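Local structure of deferrochelatase (Vibrio cholerae, 5DE0) at residues A139-G144 and H245-I250; V176-H181 and L236-V241; L183-R188 and L278-A283. The protein binds heme b and probably acts as a peroxidase of the dye-decolorizing (DyP) family. All blocks are in the same frame, centred on the assembly; numbering follows the deposited sequence.

From the N terminus, A139-G144 comes first and meets H245-I250, so interaction 1 closes a loop of 100 intervening residues. Interaction 2 (V176-H181 with L236-V241) nests inside that loop. Interaction 3 opens directly after strand 172-181, at L183-R188, and closes last, at L278-A283, so it crosses both others. All three reach the same antiparallel sheet in the C-terminal half: interaction 1 ties the loop before helix 155-161 to strand 247-253, interaction 2 spans from strand 172-181 to edge strand 232-239, and interaction 3 joins helix 183-188 to the start of strand 281-291. Interactions 1 and 2 touch the heme directly.

Interaction 1 (A139-G144 and H245-I250); sequences ARDMTG and HGLLFI. With HEM (protoporphyrin IX containing Fe), chain F.
The D141 carboxylate, its CG anti to the backbone N (chi1 -177°), meets L247 CB through OD1 at 3.4 Å, with the heme vinyl carbon CBC beside it. The F249 ring lies nearly parallel to the porphyrin, one face over C3B, offset toward the rim of the ring, while L247 CD2 rests on C3C at 3.6 Å; an aromatic and a branched apolar residue suit this flat, greasy surface. D141 OD2 accepts from T143 N at 2.9 Å, above the carboxylate plane, in an Asx turn, and is also hydrogen-bonded to H181 NE2, so the buried carboxylate is held in place. G144 N to D141 O closes the type I turn D141-G144, and the R140 guanidinium grips G144 O side-on through NE and NH2; G144 opens the family's GXXDG sequence. A water accepts from M142 N at 2.9 Å and makes weak bonds to D141 OD1 and G246 O. The extended, flexible M142 lays SD 3.8 Å from G246 N. Beyond it, F111 of the second subunit packs on M142, while strand 247-253 runs between strands 232-239 and 172-181, with L248 facing Y21 of strand 18-26.

Interaction 2 (V176-H181 and L236-V241); sequences VQRFVH and LPYGSV. With HEM (protoporphyrin IX containing Fe), chain F.
Y238 reaches from the edge of a sheet to R178 and F179, two strands away. The sheet is the four-stranded antiparallel one of the C-terminal ferredoxin-like domain found in DyP peroxidases, and strand 247-253 runs between the two partners. The axes of the strand segments approach to 8.8 Å, too far for backbone pairing, so a long side chain must span the gap. Tyrosine suits the task because its rigid ring ends in a hydroxyl that can both give and take a hydrogen bond.

The CG of Y238 sits between its backbone N and carbonyl carbon (chi1 79°), which directs the ring toward strand 176-181. R178 crosses it at about a right angle, with guanidinium and ring planes 89° apart. Starting with CG anti to the backbone N (chi1 -176°), R178 lays its aliphatic stem against the phenol end, R178 CG lying 3.2 Å from Y238 OH, then bends at chi3 to bring NH1 back to the same hydroxyl. That oxygen, Y238 OH, is tilted from the guanidinium plane and accepts from R178 NH1 at 3.1 Å. R178 also forms salt bridges through NE to D129 and NH1 to D244, which probably offset its positive charge and fix the guanidinium's position.

F179 takes part twice, through its ring and through its carbonyl. The ring turns from Y238 and places one face over the heme methyl CMC, with F179 CZ 3.3 Å from the vinyl carbon CBB, a fitting use of a broad apolar group. V180 CG2 touches Y238 OH at 3.6 Å from its flank. The carbonyl oxygen of F179 lies at the edge of the tyrosine ring, and Y238 OH donates to F179 O at 2.6 Å, from above the carbonyl plane.

Interaction 3 (L183-R188 and L278-A283); sequences LPAWNR and LRFTKA
The helical turn that presents A185 and W186 to F280 is closed by the bond from N187 N to L183 O, at 2.8 Å. From this turn W186 extends with CG anti to its backbone N (chi1 173°), and the edge of its six-membered ring is directed at one face of F280. This is a T-shaped aromatic pair, centroids 5.0 Å apart and planes at 77°. The touching atoms are W186 CE3 and F280 CD2, 3.4 Å apart, offset toward the rim of the phenyl ring. The opposite face of F280 is covered by R279 CB, its own neighbour in the chain. Small A185 lets the helix come close: its CB lies 4.1 Å from F280 CD1, and its carbonyl oxygen approaches F280 CE1. Tryptophan suits its place because it pairs an apolar edge for F280 with a polar NE1, which donates to T143 O, while V197 and I198 of helix 191-198 pack on the indole. Next to F280, T281 OG1 is hydrogen-bonded to H181 ND1. The arrangement is plain aromatic packing in the outer shell of the heme pocket, joining helix 183-188 to the turn that leads into edge strand 281-291 of the ferredoxin-like DyP domain.

Interaction 1 (A139-G144 and H245-I250)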
loop_
_atom_site.group_PDB
_atom_site.type_symbol
_atom_site.label_atom_id
_atom_site.label_comp_id
_atom_site.label_asym_id
_atom_site.label_seq_id
_atom_site.Cartn_x
_atom_site.Cartn_y
_atom_site.Cartn_z
ATOM N N ALA B 139 -1.708 4.138 -16.798
ATOM C CA ALA B 139 -0.426 4.806 -16.566
ATOM C C ALA B 139 -0.599 6.296 -16.295
ATOM O O ALA B 139 0.114 7.124 -16.858
ATOM C CB ALA B 139 0.510 4.590 -17.751
ATOM N N ARG B 140 -1.550 6.632 -15.431
ATOM C CA ARG B 140 -1.828 8.026 -15.122
ATOM C C ARG B 140 -1.328 8.409 -13.736
ATOM O O ARG B 140 -1.302 7.590 -12.820
ATOM C CB ARG B 140 -3.329 8.313 -15.221
ATOM C CG ARG B 140 -3.993 7.762 -16.472
ATOM C CD ARG B 140 -5.369 8.377 -16.681
ATOM N NE ARG B 140 -5.300 9.643 -17.403
ATOM C CZ ARG B 140 -5.467 9.766 -18.717
ATOM N NH1 ARG B 140 -5.721 8.698 -19.460
ATOM N NH2 ARG B 140 -5.386 10.960 -19.288
ATOM N N ASP B 141 -0.919 9.664 -13.598
ATOM C CA ASP B 141 -0.673 10.248 -12.290
ATOM C C ASP B 141 -2.034 10.546 -11.673
ATOM O O ASP B 141 -3.036 10.604 -12.386
ATOM C CB ASP B 141 0.185 11.513 -12.412
ATOM C CG ASP B 141 0.527 12.126 -11.068
ATOM O OD1 ASP B 141 1.480 11.647 -10.422
ATOM O OD2 ASP B 141 -0.151 13.089 -10.659
ATOM N N MET B 142 -2.081 10.731 -10.358
ATOM C CA MET B 142 -3.342 11.028 -9.679
ATOM C C MET B 142 -3.874 12.407 -10.057
ATOM O O MET B 142 -4.962 12.805 -9.644
ATOM C CB MET B 142 -3.165 10.930 -8.167
ATOM C CG MET B 142 -2.924 9.513 -7.685
ATOM S SD MET B 142 -2.516 9.433 -5.937
ATOM C CE MET B 142 -2.462 7.658 -5.697
ATOM N N THR B 143 -3.091 13.127 -10.849
ATOM C CA THR B 143 -3.481 14.429 -11.361
ATOM C C THR B 143 -4.406 14.259 -12.568
ATOM O O THR B 143 -5.016 15.217 -13.040
ATOM C CB THR B 143 -2.242 15.256 -11.752
ATOM O OG1 THR B 143 -2.593 16.637 -11.867
ATOM C CG2 THR B 143 -1.655 14.762 -13.063
ATOM N N GLY B 144 -4.504 13.026 -13.058
ATOM C CA GLY B 144 -5.375 12.707 -14.174
ATOM C C GLY B 144 -4.652 12.694 -15.506
ATOM O O GLY B 144 -5.216 12.301 -16.526
ATOM N N HIS B 245 -0.604 11.213 -0.427
ATOM C CA HIS B 245 -0.768 10.583 -1.727
ATOM C C HIS B 245 -0.235 11.502 -2.815
ATOM O O HIS B 245 -0.334 12.725 -2.716
ATOM C CB HIS B 245 -2.234 10.225 -1.989
ATOM C CG HIS B 245 -3.182 11.372 -1.821
ATOM N ND1 HIS B 245 -3.889 11.590 -0.657
ATOM C CD2 HIS B 245 -3.547 12.359 -2.672
ATOM C CE1 HIS B 245 -4.644 12.666 -0.797
ATOM N NE2 HIS B 245 -4.455 13.151 -2.011
ATOM N N GLY B 246 0.345 10.903 -3.848
ATOM C CA GLY B 246 0.914 11.662 -4.940
ATOM C C GLY B 246 1.823 10.807 -5.795
ATOM O O GLY B 246 1.461 9.695 -6.186
ATOM N N LEU B 247 3.015 11.319 -6.074
ATOM C CA LEU B 247 3.945 10.630 -6.953
ATOM C C LEU B 247 5.305 10.426 -6.302
ATOM O O LEU B 247 5.915 11.371 -5.799
ATOM C CB LEU B 247 4.114 11.407 -8.261
ATOM C CG LEU B 247 5.046 10.786 -9.302
ATOM C CD1 LEU B 247 4.433 9.525 -9.891
ATOM C CD2 LEU B 247 5.375 11.793 -10.398
ATOM N N LEU B 248 5.773 9.183 -6.303
ATOM C CA LEU B 248 7.149 8.911 -5.929
ATOM C C LEU B 248 7.986 9.073 -7.178
ATOM O O LEU B 248 8.098 8.148 -7.981
ATOM C CB LEU B 248 7.309 7.506 -5.341
ATOM C CG LEU B 248 8.602 7.196 -4.571
ATOM C CD1 LEU B 248 9.834 7.083 -5.467
ATOM C CD2 LEU B 248 8.836 8.232 -3.490
ATOM N N PHE B 249 8.573 10.250 -7.348
ATOM C CA PHE B 249 9.386 10.494 -8.523
ATOM C C PHE B 249 10.766 9.867 -8.359
ATOM O O PHE B 249 11.423 10.040 -7.334
ATOM C CB PHE B 249 9.517 11.992 -8.806
ATOM C CG PHE B 249 10.316 12.294 -10.037
ATOM C CD1 PHE B 249 9.703 12.347 -11.277
ATOM C CD2 PHE B 249 11.686 12.503 -9.959
ATOM C CE1 PHE B 249 10.434 12.612 -12.414
ATOM C CE2 PHE B 249 12.423 12.767 -11.096
ATOM C CZ PHE B 249 11.796 12.822 -12.323
ATOM N N ILE B 250 11.191 9.134 -9.381
ATOM C CA ILE B 250 12.531 8.569 -9.426
ATOM C C ILE B 250 12.990 8.513 -10.877
ATOM O O ILE B 250 12.205 8.204 -11.774
ATOM C CB ILE B 250 12.586 7.163 -8.782
ATOM C CG1 ILE B 250 13.994 6.568 -8.884
ATOM C CG2 ILE B 250 11.563 6.235 -9.416
ATOM C CD1 ILE B 250 14.138 5.206 -8.224
HETATM C CHA HEM F . 7.086 14.812 -18.358
HETATM C CHB HEM F . 11.012 15.236 -15.542
HETATM C CHC HEM F . 8.190 15.753 -11.614
HETATM C CHD HEM F . 4.362 14.466 -14.300
HETATM C C1A HEM F . 8.397 14.885 -17.941
HETATM C C2A HEM F . 9.571 14.799 -18.786
HETATM C C3A HEM F . 10.652 14.913 -18.008
HETATM C C4A HEM F . 10.202 15.078 -16.642
HETATM C CMA HEM F . 12.128 14.880 -18.463
HETATM C CAA HEM F . 9.564 14.610 -20.319
HETATM C CBA HEM F . 9.866 15.954 -20.979
HETATM C CGA HEM F . 9.704 15.843 -22.470
HETATM O O1A HEM F . 8.542 15.876 -22.950
HETATM O O2A HEM F . 10.739 15.726 -23.174
HETATM C C1B HEM F . 10.589 15.496 -14.259
HETATM C C2B HEM F . 11.435 15.928 -13.169
HETATM C C3B HEM F . 10.679 16.070 -12.081
HETATM C C4B HEM F . 9.303 15.740 -12.435
HETATM C CMB HEM F . 12.959 16.171 -13.242
HETATM C CAB HEM F . 11.250 16.520 -10.717
HETATM C CBB HEM F . 10.498 16.608 -9.622
HETATM C C1C HEM F . 6.903 15.416 -11.983
HETATM C C2C HEM F . 5.746 15.342 -11.109
HETATM C C3C HEM F . 4.688 14.982 -11.862
HETATM C C4C HEM F . 5.148 14.827 -13.227
HETATM C CMC HEM F . 5.791 15.631 -9.591
HETATM C CAC HEM F . 3.205 14.756 -11.469
HETATM C CBC HEM F . 2.690 14.996 -10.260
HETATM C C1D HEM F . 4.695 14.555 -15.635
HETATM C C2D HEM F . 3.752 14.568 -16.731
HETATM C C3D HEM F . 4.604 14.674 -18.002
HETATM C C4D HEM F . 5.975 14.716 -17.546
HETATM C CMD HEM F . 2.213 14.491 -16.647
HETATM C CAD HEM F . 4.096 14.732 -19.457
HETATM C CBD HEM F . 3.920 13.327 -20.021
HETATM C CGD HEM F . 5.255 12.635 -20.107
HETATM O O1D HEM F . 5.575 11.835 -19.191
HETATM O O2D HEM F . 6.000 12.879 -21.092
HETATM N NA HEM F . 8.821 15.055 -16.639
HETATM N NB HEM F . 9.296 15.393 -13.777
HETATM N NC HEM F . 6.499 15.098 -13.266
HETATM N ND HEM F . 5.982 14.643 -16.156
HETATM FE FE HEM F . 7.620 15.129 -14.978
HETATM O O HOH W 1 0.178 10.405 -8.540
#

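Interaction 2 (V176-H181 and L236-V241)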
loop_
_atom_site.group_PDB
_atom_site.type_symbol
_atom_site.label_atom_id
_atom_site.label_comp_id
_atom_site.label_asym_id
_atom_site.label_seq_id
_atom_site.Cartn_x
_atom_site.Cartn_y
_atom_site.Cartn_z
ATOM N N VAL B 176 15.564 10.808 -6.447
ATOM C CA VAL B 176 14.220 10.483 -5.989
ATOM C C VAL B 176 13.627 11.643 -5.191
ATOM O O VAL B 176 14.322 12.317 -4.430
ATOM C CB VAL B 176 14.196 9.165 -5.144
ATOM C CG1 VAL B 176 15.592 8.611 -4.947
ATOM C CG2 VAL B 176 13.491 9.360 -3.804
ATOM N N GLN B 177 12.339 11.887 -5.406
ATOM C CA GLN B 177 11.587 12.887 -4.660
ATOM C C GLN B 177 10.168 12.392 -4.429
ATOM O O GLN B 177 9.428 12.161 -5.386
ATOM C CB GLN B 177 11.545 14.222 -5.405
ATOM C CG GLN B 177 12.782 15.091 -5.280
ATOM C CD GLN B 177 12.667 16.356 -6.115
ATOM O OE1 GLN B 177 12.485 16.292 -7.330
ATOM N NE2 GLN B 177 12.755 17.512 -5.463
ATOM N N ARG B 178 9.784 12.222 -3.169
ATOM C CA ARG B 178 8.409 11.852 -2.864
ATOM C C ARG B 178 7.533 13.094 -2.833
ATOM O O ARG B 178 7.724 13.980 -2.001
ATOM C CB ARG B 178 8.312 11.107 -1.531
ATOM C CG ARG B 178 6.906 10.616 -1.238
ATOM C CD ARG B 178 6.888 9.450 -0.264
ATOM N NE ARG B 178 7.165 9.856 1.110
ATOM C CZ ARG B 178 6.267 10.410 1.917
ATOM N NH1 ARG B 178 5.035 10.637 1.486
ATOM N NH2 ARG B 178 6.605 10.746 3.156
ATOM N N PHE B 179 6.572 13.155 -3.748
ATOM C CA PHE B 179 5.679 14.301 -3.827
ATOM C C PHE B 179 4.336 14.034 -3.157
ATOM O O PHE B 179 3.778 12.941 -3.269
ATOM C CB PHE B 179 5.463 14.705 -5.286
ATOM C CG PHE B 179 6.591 15.506 -5.859
ATOM C CD1 PHE B 179 7.639 14.883 -6.513
ATOM C CD2 PHE B 179 6.606 16.885 -5.737
ATOM C CE1 PHE B 179 8.678 15.621 -7.035
ATOM C CE2 PHE B 179 7.642 17.628 -6.257
ATOM C CZ PHE B 179 8.679 16.998 -6.908
ATOM N N VAL B 180 3.831 15.040 -2.452
ATOM C CA VAL B 180 2.507 14.971 -1.846
ATOM C C VAL B 180 1.572 15.928 -2.576
ATOM O O VAL B 180 1.850 17.125 -2.677
ATOM C CB VAL B 180 2.543 15.316 -0.349
ATOM C CG1 VAL B 180 1.152 15.196 0.258
ATOM C CG2 VAL B 180 3.526 14.414 0.379
ATOM N N HIS B 181 0.465 15.397 -3.085
ATOM C CA HIS B 181 -0.438 16.166 -3.934
ATOM C C HIS B 181 -1.539 16.883 -3.156
ATOM O O HIS B 181 -2.021 16.394 -2.137
ATOM C CB HIS B 181 -1.076 15.255 -4.987
ATOM C CG HIS B 181 -0.133 14.828 -6.069
ATOM N ND1 HIS B 181 1.198 15.183 -6.078
ATOM C CD2 HIS B 181 -0.331 14.078 -7.179
ATOM C CE1 HIS B 181 1.781 14.670 -7.147
ATOM N NE2 HIS B 181 0.875 13.994 -7.831
ATOM N N LEU B 236 6.011 6.343 -9.961
ATOM C CA LEU B 236 4.740 5.653 -9.822
ATOM C C LEU B 236 3.926 6.299 -8.707
ATOM O O LEU B 236 4.480 6.677 -7.675
ATOM C CB LEU B 236 4.967 4.169 -9.533
ATOM C CG LEU B 236 4.103 3.152 -10.278
ATOM C CD1 LEU B 236 4.104 3.425 -11.771
ATOM C CD2 LEU B 236 4.596 1.740 -9.994
ATOM N N PRO B 237 2.610 6.447 -8.922
ATOM C CA PRO B 237 1.695 6.984 -7.909
ATOM C C PRO B 237 1.717 6.153 -6.627
ATOM O O PRO B 237 2.082 4.982 -6.673
ATOM C CB PRO B 237 0.326 6.900 -8.592
ATOM C CG PRO B 237 0.629 6.901 -10.047
ATOM C CD PRO B 237 1.924 6.169 -10.195
ATOM N N TYR B 238 1.329 6.751 -5.504
ATOM C CA TYR B 238 1.388 6.073 -4.212
ATOM C C TYR B 238 0.401 6.671 -3.218
ATOM O O TYR B 238 -0.166 7.737 -3.457
ATOM C CB TYR B 238 2.797 6.168 -3.623
ATOM C CG TYR B 238 3.066 7.519 -2.990
ATOM C CD1 TYR B 238 3.410 8.614 -3.771
ATOM C CD2 TYR B 238 2.959 7.702 -1.613
ATOM C CE1 TYR B 238 3.646 9.850 -3.203
ATOM C CE2 TYR B 238 3.191 8.938 -1.038
ATOM C CZ TYR B 238 3.536 10.008 -1.839
ATOM O OH TYR B 238 3.770 11.242 -1.275
ATOM N N GLY B 239 0.221 5.987 -2.092
ATOM C CA GLY B 239 -0.435 6.577 -0.940
ATOM C C GLY B 239 -1.893 6.235 -0.717
ATOM O O GLY B 239 -2.472 5.404 -1.417
ATOM N N SER B 240 -2.483 6.896 0.275
ATOM C CA SER B 240 -3.876 6.674 0.643
ATOM C C SER B 240 -4.662 7.981 0.604
ATOM O O SER B 240 -4.081 9.065 0.556
ATOM C CB SER B 240 -3.969 6.042 2.032
ATOM O OG SER B 240 -3.410 6.897 3.014
ATOM N N VAL B 241 -5.987 7.870 0.633
ATOM C CA VAL B 241 -6.860 9.035 0.540
ATOM C C VAL B 241 -6.749 9.934 1.773
ATOM O O VAL B 241 -6.700 11.161 1.654
ATOM C CB VAL B 241 -8.332 8.610 0.351
ATOM C CG1 VAL B 241 -9.234 9.832 0.240
ATOM C CG2 VAL B 241 -8.473 7.727 -0.877
HETATM C CHA HEM F . 7.086 14.812 -18.358
HETATM C CHB HEM F . 11.012 15.236 -15.542
HETATM C CHC HEM F . 8.190 15.753 -11.614
HETATM C CHD HEM F . 4.362 14.466 -14.300
HETATM C C1A HEM F . 8.397 14.885 -17.941
HETATM C C2A HEM F . 9.571 14.799 -18.786
HETATM C C3A HEM F . 10.652 14.913 -18.008
HETATM C C4A HEM F . 10.202 15.078 -16.642
HETATM C CMA HEM F . 12.128 14.880 -18.463
HETATM C CAA HEM F . 9.564 14.610 -20.319
HETATM C CBA HEM F . 9.866 15.954 -20.979
HETATM C CGA HEM F . 9.704 15.843 -22.470
HETATM O O1A HEM F . 8.542 15.876 -22.950
HETATM O O2A HEM F . 10.739 15.726 -23.174
HETATM C C1B HEM F . 10.589 15.496 -14.259
HETATM C C2B HEM F . 11.435 15.928 -13.169
HETATM C C3B HEM F . 10.679 16.070 -12.081
HETATM C C4B HEM F . 9.303 15.740 -12.435
HETATM C CMB HEM F . 12.959 16.171 -13.242
HETATM C CAB HEM F . 11.250 16.520 -10.717
HETATM C CBB HEM F . 10.498 16.608 -9.622
HETATM C C1C HEM F . 6.903 15.416 -11.983
HETATM C C2C HEM F . 5.746 15.342 -11.109
HETATM C C3C HEM F . 4.688 14.982 -11.862
HETATM C C4C HEM F . 5.148 14.827 -13.227
HETATM C CMC HEM F . 5.791 15.631 -9.591
HETATM C CAC HEM F . 3.205 14.756 -11.469
HETATM C CBC HEM F . 2.690 14.996 -10.260
HETATM C C1D HEM F . 4.695 14.555 -15.635
HETATM C C2D HEM F . 3.752 14.568 -16.731
HETATM C C3D HEM F . 4.604 14.674 -18.002
HETATM C C4D HEM F . 5.975 14.716 -17.546
HETATM C CMD HEM F . 2.213 14.491 -16.647
HETATM C CAD HEM F . 4.096 14.732 -19.457
HETATM C CBD HEM F . 3.920 13.327 -20.021
HETATM C CGD HEM F . 5.255 12.635 -20.107
HETATM O O1D HEM F . 5.575 11.835 -19.191
HETATM O O2D HEM F . 6.000 12.879 -21.092
HETATM N NA HEM F . 8.821 15.055 -16.639
HETATM N NB HEM F . 9.296 15.393 -13.777
HETATM N NC HEM F . 6.499 15.098 -13.266
HETATM N ND HEM F . 5.982 14.643 -16.156
HETATM FE FE HEM F . 7.620 15.129 -14.978
#

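Interaction 3 (L183-R188 and L278-A283)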
loop_
_atom_site.group_PDB
_atom_site.type_symbol
_atom_site.label_atom_id
_atom_site.label_comp_id
_atom_site.label_asym_id
_atom_site.label_seq_id
_atom_site.Cartn_x
_atom_site.Cartn_y
_atom_site.Cartn_z
ATOM N N LEU B 183 -4.889 17.490 -4.191
ATOM C CA LEU B 183 -5.914 17.188 -5.189
ATOM C C LEU B 183 -7.112 18.153 -5.219
ATOM O O LEU B 183 -7.580 18.495 -6.306
ATOM C CB LEU B 183 -6.417 15.755 -4.997
ATOM C CG LEU B 183 -5.394 14.656 -5.292
ATOM C CD1 LEU B 183 -6.045 13.286 -5.236
ATOM C CD2 LEU B 183 -4.735 14.883 -6.643
ATOM N N PRO B 184 -7.624 18.589 -4.045
ATOM C CA PRO B 184 -8.742 19.542 -4.122
ATOM C C PRO B 184 -8.386 20.853 -4.826
ATOM O O PRO B 184 -9.180 21.346 -5.627
ATOM C CB PRO B 184 -9.082 19.799 -2.650
ATOM C CG PRO B 184 -8.651 18.560 -1.952
ATOM C CD PRO B 184 -7.406 18.124 -2.661
ATOM N N ALA B 185 -7.214 21.403 -4.527
ATOM C CA ALA B 185 -6.762 22.636 -5.161
ATOM C C ALA B 185 -6.583 22.437 -6.660
ATOM O O ALA B 185 -6.893 23.323 -7.457
ATOM C CB ALA B 185 -5.463 23.113 -4.528
ATOM N N TRP B 186 -6.084 21.265 -7.037
ATOM C CA TRP B 186 -5.885 20.933 -8.443
ATOM C C TRP B 186 -7.221 20.705 -9.145
ATOM O O TRP B 186 -7.365 20.973 -10.339
ATOM C CB TRP B 186 -4.995 19.696 -8.574
ATOM C CG TRP B 186 -4.864 19.193 -9.978
ATOM C CD1 TRP B 186 -5.502 18.117 -10.521
ATOM C CD2 TRP B 186 -4.052 19.748 -11.020
ATOM N NE1 TRP B 186 -5.134 17.965 -11.836
ATOM C CE2 TRP B 186 -4.249 18.956 -12.168
ATOM C CE3 TRP B 186 -3.180 20.838 -11.094
ATOM C CZ2 TRP B 186 -3.596 19.214 -13.373
ATOM C CZ3 TRP B 186 -2.537 21.094 -12.294
ATOM C CH2 TRP B 186 -2.750 20.286 -13.416
ATOM N N ASN B 187 -8.200 20.217 -8.390
ATOM C CA ASN B 187 -9.525 19.931 -8.929
ATOM C C ASN B 187 -10.276 21.200 -9.331
ATOM O O ASN B 187 -11.157 21.163 -10.193
ATOM C CB ASN B 187 -10.349 19.139 -7.909
ATOM C CG ASN B 187 -11.690 18.686 -8.463
ATOM O OD1 ASN B 187 -11.815 18.373 -9.647
ATOM N ND2 ASN B 187 -12.703 18.654 -7.603
ATOM N N ARG B 188 -9.922 22.319 -8.707
ATOM C CA ARG B 188 -10.586 23.591 -8.976
ATOM C C ARG B 188 -10.380 24.035 -10.422
ATOM O O ARG B 188 -11.280 24.600 -11.040
ATOM C CB ARG B 188 -10.084 24.679 -8.021
ATOM C CG ARG B 188 -10.206 24.331 -6.546
ATOM C CD ARG B 188 -10.435 25.580 -5.701
ATOM N NE ARG B 188 -9.579 26.692 -6.110
ATOM C CZ ARG B 188 -8.433 27.017 -5.519
ATOM N NH1 ARG B 188 -7.997 26.318 -4.479
ATOM N NH2 ARG B 188 -7.722 28.045 -5.964
ATOM N N LEU B 278 4.154 22.749 -9.356
ATOM C CA LEU B 278 4.551 22.799 -7.952
ATOM C C LEU B 278 3.593 23.634 -7.105
ATOM O O LEU B 278 3.791 23.788 -5.901
ATOM C CB LEU B 278 5.973 23.344 -7.826
ATOM C CG LEU B 278 7.050 22.460 -8.458
ATOM C CD1 LEU B 278 8.427 23.095 -8.341
ATOM C CD2 LEU B 278 7.042 21.071 -7.831
ATOM N N ARG B 279 2.557 24.174 -7.740
ATOM C CA ARG B 279 1.496 24.873 -7.023
ATOM C C ARG B 279 0.546 23.876 -6.375
ATOM O O ARG B 279 -0.188 24.212 -5.447
ATOM C CB ARG B 279 0.717 25.793 -7.965
ATOM C CG ARG B 279 1.476 27.021 -8.425
ATOM C CD ARG B 279 0.736 27.700 -9.563
ATOM N NE ARG B 279 -0.660 27.968 -9.226
ATOM C CZ ARG B 279 -1.605 28.244 -10.120
ATOM N NH1 ARG B 279 -1.310 28.282 -11.412
ATOM N NH2 ARG B 279 -2.848 28.475 -9.722
ATOM N N PHE B 280 0.571 22.645 -6.873
ATOM C CA PHE B 280 -0.405 21.640 -6.474
ATOM C C PHE B 280 0.250 20.376 -5.923
ATOM O O PHE B 280 -0.429 19.393 -5.633
ATOM C CB PHE B 280 -1.306 21.293 -7.660
ATOM C CG PHE B 280 -1.909 22.494 -8.331
ATOM C CD1 PHE B 280 -3.079 23.056 -7.852
ATOM C CD2 PHE B 280 -1.299 23.065 -9.436
ATOM C CE1 PHE B 280 -3.635 24.161 -8.463
ATOM C CE2 PHE B 280 -1.852 24.172 -10.056
ATOM C CZ PHE B 280 -3.021 24.721 -9.568
ATOM N N THR B 281 1.571 20.408 -5.785
ATOM C CA THR B 281 2.298 19.297 -5.185
ATOM C C THR B 281 3.574 19.798 -4.518
ATOM O O THR B 281 4.111 20.841 -4.888
ATOM C CB THR B 281 2.651 18.209 -6.223
ATOM O OG1 THR B 281 3.225 17.076 -5.560
ATOM C CG2 THR B 281 3.632 18.742 -7.257
ATOM N N LYS B 282 4.043 19.057 -3.520
ATOM C CA LYS B 282 5.239 19.436 -2.776
ATOM C C LYS B 282 6.141 18.232 -2.523
ATOM O O LYS B 282 5.668 17.160 -2.142
ATOM C CB LYS B 282 4.859 20.088 -1.443
ATOM C CG LYS B 282 4.071 21.383 -1.576
ATOM C CD LYS B 282 3.691 21.942 -0.217
ATOM C CE LYS B 282 2.943 23.257 -0.353
ATOM N NZ LYS B 282 2.568 23.819 0.975
ATOM N N ALA B 283 7.440 18.415 -2.735
ATOM C CA ALA B 283 8.412 17.368 -2.446
ATOM C C ALA B 283 8.638 17.264 -0.943
ATOM O O ALA B 283 8.825 18.275 -0.268
ATOM C CB ALA B 283 9.723 17.641 -3.170
#